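Local coordinates for DUF4439 domain-containing protein (Mycobacterium tuberculosis, PDB 2IB0), which is of unknown function but folds as a four-helix bundle and belongs to a family related to the ferritins, at residues 45-50 with 97-102. Numbering follows the deposited sequence.
Sequences ALSPPG and ADAARL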
loop_
_atom_site.group_PDB
_atom_site.type_symbol
_atom_site.label_atom_id
_atom_site.label_comp_id
_atom_site.label_asym_id
_atom_site.label_seq_id
_atom_site.Cartn_x
_atom_site.Cartn_y
_atom_site.Cartn_z
ATOM N N ALA A 45 1.094 11.570 -22.962
ATOM C CA ALA A 45 0.772 12.059 -24.298
ATOM C C ALA A 45 -0.721 12.219 -24.517
ATOM O O ALA A 45 -1.129 13.115 -25.258
ATOM C CB ALA A 45 1.341 11.126 -25.337
ATOM N N LEU A 46 -1.517 11.323 -23.930
ATOM C CA LEU A 46 -2.965 11.386 -24.038
ATOM C C LEU A 46 -3.640 12.387 -23.072
ATOM O O LEU A 46 -4.473 13.211 -23.534
ATOM C CB LEU A 46 -3.595 10.016 -23.784
ATOM C CG LEU A 46 -3.618 8.941 -24.875
ATOM C CD1 LEU A 46 -3.778 7.626 -24.190
ATOM C CD2 LEU A 46 -4.707 9.155 -25.888
ATOM N N SER A 47 -3.246 12.291 -21.781
ATOM C CA SER A 47 -3.871 12.933 -20.534
ATOM C C SER A 47 -4.395 14.342 -20.743
ATOM O O SER A 47 -3.752 15.072 -21.495
ATOM C CB SER A 47 -2.962 12.820 -19.362
ATOM O OG SER A 47 -2.982 11.480 -18.935
ATOM N N PRO A 48 -5.339 14.840 -19.893
ATOM C CA PRO A 48 -5.276 16.171 -19.244
ATOM C C PRO A 48 -4.016 16.788 -18.741
ATOM O O PRO A 48 -3.397 16.201 -17.877
ATOM C CB PRO A 48 -6.402 16.140 -18.208
ATOM C CG PRO A 48 -7.374 15.195 -18.779
ATOM C CD PRO A 48 -6.430 14.069 -19.261
ATOM N N PRO A 49 -3.697 18.039 -19.225
ATOM C CA PRO A 49 -2.774 18.948 -18.489
ATOM C C PRO A 49 -3.057 18.969 -16.960
ATOM O O PRO A 49 -2.095 19.079 -16.176
ATOM C CB PRO A 49 -3.041 20.336 -19.105
ATOM C CG PRO A 49 -3.695 20.070 -20.432
ATOM C CD PRO A 49 -4.229 18.657 -20.467
ATOM N N GLY A 50 -4.348 18.846 -16.572
ATOM C CA GLY A 50 -4.830 18.743 -15.165
ATOM C C GLY A 50 -4.214 17.641 -14.279
ATOM O O GLY A 50 -4.335 17.663 -13.060
ATOM N N ALA A 97 -9.446 9.725 -21.336
ATOM C CA ALA A 97 -10.021 8.847 -20.262
ATOM C C ALA A 97 -9.451 7.440 -20.176
ATOM O O ALA A 97 -9.358 6.819 -19.076
ATOM C CB ALA A 97 -11.496 8.770 -20.368
ATOM N N ASP A 98 -9.053 6.904 -21.323
ATOM C CA ASP A 98 -8.452 5.583 -21.337
ATOM C C ASP A 98 -7.147 5.577 -20.561
ATOM O O ASP A 98 -6.753 4.546 -20.039
ATOM C CB ASP A 98 -8.156 5.133 -22.736
ATOM C CG ASP A 98 -9.383 4.950 -23.552
ATOM O OD1 ASP A 98 -10.428 4.590 -22.978
ATOM O OD2 ASP A 98 -9.289 5.154 -24.776
ATOM N N ALA A 99 -6.489 6.724 -20.511
ATOM C CA ALA A 99 -5.126 6.820 -19.965
ATOM C C ALA A 99 -5.069 6.682 -18.432
ATOM O O ALA A 99 -4.140 6.049 -17.908
ATOM C CB ALA A 99 -4.475 8.122 -20.389
ATOM N N ALA A 100 -6.001 7.333 -17.747
ATOM C CA ALA A 100 -6.265 7.095 -16.309
ATOM C C ALA A 100 -6.591 5.600 -15.960
ATOM O O ALA A 100 -6.056 5.061 -15.002
ATOM C CB ALA A 100 -7.346 8.030 -15.823
ATOM N N ARG A 101 -7.431 4.934 -16.758
ATOM C CA ARG A 101 -7.645 3.512 -16.580
ATOM C C ARG A 101 -6.357 2.710 -16.794
ATOM O O ARG A 101 -6.105 1.723 -16.107
ATOM C CB ARG A 101 -8.725 3.001 -17.542
ATOM C CG ARG A 101 -10.150 3.323 -17.085
ATOM C CD ARG A 101 -11.241 2.595 -17.973
ATOM N NE ARG A 101 -11.428 3.202 -19.321
ATOM C CZ ARG A 101 -12.101 4.344 -19.548
ATOM N NH1 ARG A 101 -12.602 5.044 -18.518
ATOM N NH2 ARG A 101 -12.242 4.817 -20.788
ATOM N N LEU A 102 -5.567 3.111 -17.780
ATOM C CA LEU A 102 -4.300 2.441 -18.051
ATOM C C LEU A 102 -3.403 2.595 -16.835
ATOM O O LEU A 102 -2.745 1.649 -16.446
ATOM C CB LEU A 102 -3.599 3.066 -19.290
ATOM C CG LEU A 102 -2.191 2.580 -19.672
ATOM C CD1 LEU A 102 -2.168 1.074 -19.873
ATOM C CD2 LEU A 102 -1.715 3.317 -20.941
#
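Ala99 rests its methyl group against Leu46 and Ser47, where the end of helix 18-46 meets the first turns of helix 96-120. The apolar part is small: Leu46 CD1 lies 3.9 Å from Ala99 CB, and Leu46 CB is almost as near. In Leu46, CG stands beside the backbone N and anti to the carbonyl carbon (chi1 -79°), a setting that swings the branch carrying CD1 toward helix 96-120, where it joins CB against the alanine methyl; the side chain also rests on Val93, in the loop leading into helix 96-120. A single methyl suits position 99, since the backbones come close here, with Ser47 CA and Ala99 CA 6.3 Å apart.

The hydroxyl at this interface finds its partner within its own part of the chain. Ser47 is the first residue to leave helical geometry, and its OG, though 4.0 Å from Ala99 CB, hydrogen-bonds to Val43 O one turn back; a short hydroxyl can thus be buried against a methyl. Pro48 and Pro49 then carry the chain away. Internal to helix 96-120, Asp98 OD1 forms a salt bridge with Arg101 NH2 (2.9 Å), approached on its anti side, while OD2 accepts a hydrogen bond from Ser94 N.

The end of helix 18-46 and the turn that follows it therefore meet helix 96-120 by van der Waals contact alone between these segments, a small contact that depends on shape and distance rather than on bond direction.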